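Local coordinates for protein protease (Helicobacter pylori, PDB 5EUF) that probably acts as a zinc-dependent M16-family virulence protease, cleaving the cytoplasmic domain of human junctional adhesion molecule A and weakening the gastric epithelial barrier, at residues Ile90-Ile95 and Asp367-Phe372; Glu111-Leu116 and Glu214-Leu219; Ile193-Gly198 and Asp374-Asn379. All coordinates share one frame; numbering follows the deposited sequence.

Interaction 1. Residues Ile90-Ile95 and Asp367-Phe372; sequences ITRYFI and DVAGLF
Arg92 reaches from its strand toward Ala369 and Gly370 because CG stands anti to the backbone N (chi1 175°) and the chain stays extended as far as NE. A turn at the last torsion, chi4 -97°, then swings the guanidinium so that NH1 leads toward the helix. Ala369 CB sits 4.2 Å from Arg92 NH1, at the edge of the guanidinium and close to its plane. The approach to the next residue is tilted: Arg92 NH1 lies 3.9 Å from Gly370 N, and Gly370 CA is equally close to it. One face of the guanidinium carries the Phe94 ring, whose CD2 lies 3.4 Å above the plane, offset toward the rim.

NE and NH1 find their polar partners elsewhere. Arg92 NE forms a salt bridge with Asp34, and Arg92 NH1 forms one with Glu32, both on strand 30-37, the neighbour of strand 91-98 in the six-stranded sheet. Ala369 also touches Glu32, which therefore borders both arginine and helix. The Arg92 side chain is about 8 Å from that of Glu56, the probable proton acceptor, which puts the arginine, though not in contact, in the neighbourhood of the probable active site. NH1 and Gly370 N are both donors and form no hydrogen bond, which implies that strand and helix meet here by van der Waals packing, while acidic residues of the sheet probably balance the arginine's charge.

Interaction 2. Residues Glu111-Leu116 and Glu214-Leu219; sequences ETMGSL and ESLKNL
The flat group that Leu216 meets is the peptide joining Met113 to Gly114: Leu216 CD1 lies 3.8 Å from Gly114 N, tilted well out of the peptide plane and neither squarely over a face nor at an edge. The same methyl touches the side chain of Met113, a selenomethionine in the crystal. Met113 CE approaches Leu216 CD1 to 3.5 Å, and Met113 CG lies 3.9 Å from that methyl. Met113 runs with CG anti to its backbone N and then bends at its third torsion (chi3 112°), so that it curls around the leucine methyl; the two side chains meet at a slant. The other branch, Leu216 CD2, comes within 4.3 Å of Gly114 CA, close to where a CB would stand.

No hydrogen bond spans the two segments. The loop is held instead from outside, by Asn15, which bonds both Leu216 O and Asn218 ND2, and by Lys190 N, which bonds Asn218 OD1. Met113 rests on Pro189 as well. Gly114 is where the chain leaves helical geometry, making this an apolar junction between the C-terminal end of helix 102-113 and the loop after helix 202-213, plain packing within the α/β architecture of an M16 peptidase, away from the zinc-binding residues.

Interaction 3. Residues Ile193-Gly198 and Asp374-Asn379; sequences IVLVVG and DYLVQN
Ile193 and Leu195 present a stepped surface to Leu376 and Val377, in a classic case of a helix packed on a β-sheet: the C-terminal part of helix 365-376 and the residues that follow lie against strand 192-198 of the six-stranded mixed sheet of this M16 peptidase. Two residues apart on the strand, both side chains face the helix, and between them they receive Leu376.

The first bump is Leu376 CD1, set in the fork of Leu195. It packs against both branches, 3.9 Å from Leu195 CD1 and 4.2 Å from Leu195 CD2, the two side chains approaching at an angle. Leu376 also touches Val20 on strand 18-23, so this side chain is flanked by two adjacent strands.

The second bump, Ile193 CD1, belongs to the strand. Ile193 carries CG1 anti to its carbonyl carbon (chi1 -61°), and chi2 near 175° stretches the chain on to CD1. Ile193 CD1 is 4.2 Å from Leu376 CB and 4.4 Å from Val377 CG1, so the methyl sits against the Leu376-Val377 peptide, flanked by the two side chains. Val377 also touches Leu36 of strand 30-37 and Ile90, just ahead of strand 91-98.

Beyond this peptide the chain turns in a Schellman motif, with a positive phi at Asn379. Leu376 O, 4.0 Å from Ile193 CD1, accepts the 2.8 Å hydrogen bond from Asn379 N that spans the type I beta turn from Leu376 to Asn379.

Read from the N terminus, the chain passes Ile90-Ile95 and Glu111-Leu116 before any contact closes. It then runs through Ile193-Gly198 to Glu214-Leu219, where interaction 2 closes the first loop, and returns much later to Asp367-Phe372 and Asp374-Asn379, closing interactions 1 and 3. Interaction 2 thus falls wholly within the loop of interaction 1, while interaction 3 crosses both. Interactions 1 and 3 share helix 365-376 and join directly, as where Ile90 CD1 meets Val377 CG1 at 3.6 Å; together they bind that late helix to one face of the early sheet. Interaction 2, with its centre about 20 Å from that of interaction 1, ties a helix end to a loop without touching either.

Interaction 1. Residues Ile90-Ile95 and Asp367-Phe372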
# COMPACT_ATOMS: atom_id res chain seq x y z
N ILE B 90 -3.85 18.49 -4.43
CA ILE B 90 -4.10 19.86 -4.00
C ILE B 90 -5.31 19.97 -3.08
O ILE B 90 -6.35 19.36 -3.32
CB ILE B 90 -4.29 20.78 -5.24
CG1 ILE B 90 -4.80 22.16 -4.83
CG2 ILE B 90 -5.25 20.15 -6.24
CD1 ILE B 90 -5.21 23.03 -6.00
N THR B 91 -5.16 20.74 -2.00
CA THR B 91 -6.28 21.13 -1.15
C THR B 91 -6.68 22.56 -1.48
O THR B 91 -5.83 23.45 -1.52
CB THR B 91 -5.94 21.02 0.34
OG1 THR B 91 -5.63 19.66 0.67
CG2 THR B 91 -7.11 21.49 1.19
N ARG B 92 -7.97 22.79 -1.71
CA ARG B 92 -8.42 24.07 -2.25
C ARG B 92 -9.65 24.65 -1.55
O ARG B 92 -10.68 24.00 -1.43
CB ARG B 92 -8.71 23.91 -3.75
CG ARG B 92 -9.30 25.13 -4.43
CD ARG B 92 -9.33 24.91 -5.93
NE ARG B 92 -9.93 26.03 -6.65
CZ ARG B 92 -11.20 26.07 -7.05
NH1 ARG B 92 -11.65 27.13 -7.71
NH2 ARG B 92 -12.01 25.05 -6.80
N TYR B 93 -9.52 25.90 -1.10
CA TYR B 93 -10.63 26.63 -0.48
C TYR B 93 -10.92 27.90 -1.28
O TYR B 93 -9.99 28.54 -1.77
CB TYR B 93 -10.30 27.00 0.97
CG TYR B 93 -9.86 25.85 1.85
CD1 TYR B 93 -10.78 25.14 2.61
CD2 TYR B 93 -8.52 25.49 1.95
CE1 TYR B 93 -10.38 24.09 3.42
CE2 TYR B 93 -8.11 24.45 2.76
CZ TYR B 93 -9.05 23.75 3.50
OH TYR B 93 -8.64 22.71 4.30
N PHE B 94 -12.19 28.27 -1.39
CA PHE B 94 -12.53 29.51 -2.09
C PHE B 94 -13.85 30.13 -1.63
O PHE B 94 -14.79 29.42 -1.25
CB PHE B 94 -12.57 29.29 -3.60
CG PHE B 94 -13.61 28.30 -4.05
CD1 PHE B 94 -14.90 28.72 -4.36
CD2 PHE B 94 -13.30 26.96 -4.19
CE1 PHE B 94 -15.86 27.82 -4.77
CE2 PHE B 94 -14.25 26.05 -4.61
CZ PHE B 94 -15.54 26.48 -4.90
N ILE B 95 -13.91 31.46 -1.66
CA ILE B 95 -15.12 32.20 -1.35
C ILE B 95 -15.64 32.93 -2.59
O ILE B 95 -14.89 33.64 -3.26
CB ILE B 95 -14.89 33.24 -0.24
CG1 ILE B 95 -14.54 32.55 1.09
CG2 ILE B 95 -16.11 34.12 -0.06
CD1 ILE B 95 -14.30 33.52 2.23
N ASP B 367 -14.56 29.80 -13.11
CA ASP B 367 -13.94 28.92 -14.10
C ASP B 367 -12.46 29.24 -14.27
O ASP B 367 -11.63 28.34 -14.32
CB ASP B 367 -14.67 29.04 -15.44
CG ASP B 367 -16.09 28.50 -15.39
OD1 ASP B 367 -16.33 27.54 -14.62
OD2 ASP B 367 -16.96 29.03 -16.11
N VAL B 368 -12.15 30.54 -14.35
CA VAL B 368 -10.77 30.98 -14.52
C VAL B 368 -9.91 30.59 -13.32
O VAL B 368 -8.77 30.14 -13.48
CB VAL B 368 -10.70 32.51 -14.72
CG1 VAL B 368 -9.26 32.97 -14.82
CG2 VAL B 368 -11.47 32.91 -15.96
N ALA B 369 -10.47 30.73 -12.13
CA ALA B 369 -9.78 30.35 -10.90
C ALA B 369 -9.43 28.87 -10.92
O ALA B 369 -8.30 28.49 -10.64
CB ALA B 369 -10.62 30.69 -9.69
N GLY B 370 -10.42 28.04 -11.26
CA GLY B 370 -10.23 26.60 -11.34
C GLY B 370 -9.12 26.20 -12.30
O GLY B 370 -8.41 25.22 -12.05
N LEU B 371 -8.98 26.94 -13.39
CA LEU B 371 -7.92 26.68 -14.35
C LEU B 371 -6.55 27.01 -13.75
O LEU B 371 -5.65 26.17 -13.74
CB LEU B 371 -8.13 27.49 -15.63
CG LEU B 371 -9.35 27.12 -16.47
CD1 LEU B 371 -9.43 28.00 -17.71
CD2 LEU B 371 -9.33 25.65 -16.85
N PHE B 372 -6.41 28.23 -13.24
CA PHE B 372 -5.16 28.69 -12.65
C PHE B 372 -4.75 27.85 -11.45
O PHE B 372 -3.56 27.57 -11.26
CB PHE B 372 -5.27 30.15 -12.24
CG PHE B 372 -4.99 31.12 -13.36
CD1 PHE B 372 -6.00 31.52 -14.21
CD2 PHE B 372 -3.71 31.63 -13.54
CE1 PHE B 372 -5.74 32.41 -15.24
CE2 PHE B 372 -3.45 32.52 -14.56
CZ PHE B 372 -4.47 32.91 -15.41

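Interaction 2. Residues Glu111-Leu116 and Glu214-Leu219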
# COMPACT_ATOMS: atom_id res chain seq x y z
N GLU B 111 -7.27 33.85 9.13
CA GLU B 111 -7.72 33.40 10.43
C GLU B 111 -7.65 31.87 10.58
O GLU B 111 -7.49 31.36 11.69
CB GLU B 111 -9.15 33.88 10.67
CG GLU B 111 -9.67 33.66 12.07
CD GLU B 111 -8.92 34.46 13.11
OE1 GLU B 111 -8.49 35.60 12.79
OE2 GLU B 111 -8.74 33.96 14.24
N THR B 112 -7.75 31.15 9.47
CA THR B 112 -7.73 29.69 9.51
C THR B 112 -6.36 29.11 9.14
O THR B 112 -6.08 27.94 9.41
CB THR B 112 -8.79 29.08 8.57
OG1 THR B 112 -8.50 29.45 7.22
CG2 THR B 112 -10.18 29.57 8.95
N MSE B 113 -5.52 29.92 8.50
CA MSE B 113 -4.22 29.44 8.05
C MSE B 113 -3.22 29.35 9.20
O MSE B 113 -2.71 28.28 9.50
CB MSE B 113 -3.67 30.35 6.95
CG MSE B 113 -2.25 30.02 6.54
SE MSE B 113 -1.88 30.55 4.70
CE MSE B 113 -0.62 31.99 5.03
N GLY B 114 -2.93 30.49 9.82
CA GLY B 114 -1.92 30.54 10.86
C GLY B 114 -2.48 30.81 12.24
O GLY B 114 -1.81 31.41 13.08
N SER B 115 -3.70 30.35 12.48
CA SER B 115 -4.39 30.66 13.72
C SER B 115 -5.43 29.60 14.07
O SER B 115 -6.18 29.74 15.03
CB SER B 115 -5.05 32.04 13.60
OG SER B 115 -5.78 32.37 14.77
N LEU B 116 -5.46 28.52 13.29
CA LEU B 116 -6.40 27.44 13.52
C LEU B 116 -5.97 26.54 14.67
O LEU B 116 -4.95 25.87 14.59
CB LEU B 116 -6.56 26.59 12.25
CG LEU B 116 -7.48 25.37 12.35
CD1 LEU B 116 -8.94 25.78 12.30
CD2 LEU B 116 -7.16 24.37 11.24
N GLU B 214 1.20 38.51 5.42
CA GLU B 214 2.65 38.74 5.44
C GLU B 214 3.26 38.47 6.81
O GLU B 214 4.43 38.10 6.92
CB GLU B 214 2.96 40.18 5.01
CG GLU B 214 4.43 40.45 4.74
CD GLU B 214 4.70 41.90 4.39
OE1 GLU B 214 4.17 42.80 5.07
OE2 GLU B 214 5.45 42.13 3.41
N SER B 215 2.47 38.65 7.86
CA SER B 215 2.96 38.51 9.23
C SER B 215 2.83 37.08 9.76
O SER B 215 3.30 36.77 10.86
CB SER B 215 2.23 39.48 10.16
OG SER B 215 0.85 39.55 9.83
N LEU B 216 2.19 36.20 8.99
CA LEU B 216 2.05 34.80 9.39
C LEU B 216 3.40 34.09 9.31
O LEU B 216 4.17 34.32 8.38
CB LEU B 216 1.01 34.08 8.53
CG LEU B 216 -0.44 34.51 8.76
CD1 LEU B 216 -1.39 33.55 8.08
CD2 LEU B 216 -0.75 34.61 10.25
N LYS B 217 3.67 33.22 10.28
CA LYS B 217 4.97 32.58 10.37
C LYS B 217 4.95 31.14 9.88
O LYS B 217 3.91 30.48 9.91
CB LYS B 217 5.50 32.64 11.81
CG LYS B 217 5.58 34.05 12.39
CD LYS B 217 6.37 34.99 11.49
CE LYS B 217 6.32 36.43 12.00
NZ LYS B 217 6.86 37.40 11.00
N ASN B 218 6.10 30.66 9.43
CA ASN B 218 6.27 29.25 9.08
C ASN B 218 6.65 28.44 10.32
O ASN B 218 6.84 28.99 11.40
CB ASN B 218 7.32 29.09 7.99
CG ASN B 218 6.85 29.58 6.64
OD1 ASN B 218 5.76 29.22 6.18
ND2 ASN B 218 7.66 30.40 5.99
N LEU B 219 6.75 27.13 10.15
CA LEU B 219 7.11 26.25 11.25
C LEU B 219 8.61 26.24 11.46
O LEU B 219 9.10 26.29 12.59
CB LEU B 219 6.60 24.83 10.99
CG LEU B 219 6.75 23.84 12.15
CD1 LEU B 219 6.01 24.33 13.38
CD2 LEU B 219 6.26 22.46 11.73

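Interaction 3. Residues Ile193-Gly198 and Asp374-Asn379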
# COMPACT_ATOMS: atom_id res chain seq x y z
N ILE B 193 -0.92 29.16 -1.48
CA ILE B 193 -1.09 30.16 -2.53
C ILE B 193 -2.43 30.87 -2.38
O ILE B 193 -3.48 30.22 -2.32
CB ILE B 193 -1.03 29.53 -3.93
CG1 ILE B 193 0.33 28.87 -4.18
CG2 ILE B 193 -1.31 30.58 -5.00
CD1 ILE B 193 0.42 28.13 -5.50
N VAL B 194 -2.40 32.19 -2.34
CA VAL B 194 -3.63 32.98 -2.30
C VAL B 194 -3.93 33.53 -3.69
O VAL B 194 -3.19 34.36 -4.22
CB VAL B 194 -3.53 34.14 -1.29
CG1 VAL B 194 -4.79 34.99 -1.33
CG2 VAL B 194 -3.30 33.60 0.12
N LEU B 195 -5.03 33.06 -4.26
CA LEU B 195 -5.41 33.42 -5.63
C LEU B 195 -6.71 34.22 -5.64
O LEU B 195 -7.71 33.80 -5.05
CB LEU B 195 -5.57 32.15 -6.47
CG LEU B 195 -6.17 32.27 -7.88
CD1 LEU B 195 -5.23 33.01 -8.81
CD2 LEU B 195 -6.51 30.89 -8.43
N VAL B 196 -6.68 35.38 -6.30
CA VAL B 196 -7.87 36.22 -6.40
C VAL B 196 -8.21 36.51 -7.86
O VAL B 196 -7.41 37.10 -8.59
CB VAL B 196 -7.70 37.55 -5.64
CG1 VAL B 196 -8.92 38.43 -5.84
CG2 VAL B 196 -7.46 37.29 -4.16
N VAL B 197 -9.40 36.10 -8.28
CA VAL B 197 -9.84 36.25 -9.67
C VAL B 197 -11.17 36.99 -9.73
O VAL B 197 -12.08 36.72 -8.95
CB VAL B 197 -9.98 34.88 -10.37
CG1 VAL B 197 -10.41 35.05 -11.82
CG2 VAL B 197 -8.67 34.10 -10.29
N GLY B 198 -11.29 37.93 -10.66
CA GLY B 198 -12.53 38.66 -10.85
C GLY B 198 -12.33 40.13 -11.15
O GLY B 198 -11.33 40.53 -11.74
N ASP B 374 -5.06 24.73 -10.73
CA ASP B 374 -4.44 23.45 -11.04
C ASP B 374 -3.01 23.63 -11.54
O ASP B 374 -2.14 22.81 -11.26
CB ASP B 374 -5.27 22.69 -12.07
CG ASP B 374 -6.58 22.18 -11.49
OD1 ASP B 374 -6.57 21.69 -10.33
OD2 ASP B 374 -7.62 22.26 -12.18
N TYR B 375 -2.76 24.72 -12.27
CA TYR B 375 -1.46 24.94 -12.90
C TYR B 375 -0.50 25.74 -12.02
O TYR B 375 0.71 25.66 -12.19
CB TYR B 375 -1.64 25.64 -14.25
CG TYR B 375 -2.17 24.71 -15.32
CD1 TYR B 375 -3.52 24.38 -15.38
CD2 TYR B 375 -1.32 24.16 -16.27
CE1 TYR B 375 -4.00 23.53 -16.36
CE2 TYR B 375 -1.79 23.31 -17.25
CZ TYR B 375 -3.13 23.00 -17.29
OH TYR B 375 -3.61 22.15 -18.26
N LEU B 376 -1.05 26.50 -11.07
CA LEU B 376 -0.23 27.27 -10.14
C LEU B 376 0.48 26.35 -9.15
O LEU B 376 1.67 26.51 -8.90
CB LEU B 376 -1.08 28.29 -9.38
CG LEU B 376 -1.37 29.59 -10.11
CD1 LEU B 376 -2.48 30.35 -9.40
CD2 LEU B 376 -0.11 30.43 -10.19
N VAL B 377 -0.26 25.40 -8.59
CA VAL B 377 0.29 24.47 -7.61
C VAL B 377 1.38 23.60 -8.21
O VAL B 377 2.17 22.99 -7.49
CB VAL B 377 -0.81 23.57 -7.00
CG1 VAL B 377 -1.87 24.41 -6.32
CG2 VAL B 377 -1.44 22.70 -8.08
N GLN B 378 1.40 23.53 -9.54
CA GLN B 378 2.42 22.76 -10.25
C GLN B 378 3.50 23.67 -10.82
O GLN B 378 4.49 23.20 -11.38
CB GLN B 378 1.77 21.95 -11.38
CG GLN B 378 0.61 21.08 -10.94
CD GLN B 378 1.01 20.03 -9.93
OE1 GLN B 378 2.18 19.67 -9.82
NE2 GLN B 378 0.03 19.53 -9.18
N ASN B 379 3.30 24.98 -10.65
CA ASN B 379 4.16 25.99 -11.26
C ASN B 379 4.28 25.75 -12.76
O ASN B 379 5.38 25.58 -13.29
CB ASN B 379 5.54 26.00 -10.60
CG ASN B 379 6.29 27.31 -10.83
OD1 ASN B 379 6.15 27.94 -11.87
ND2 ASN B 379 7.09 27.71 -9.85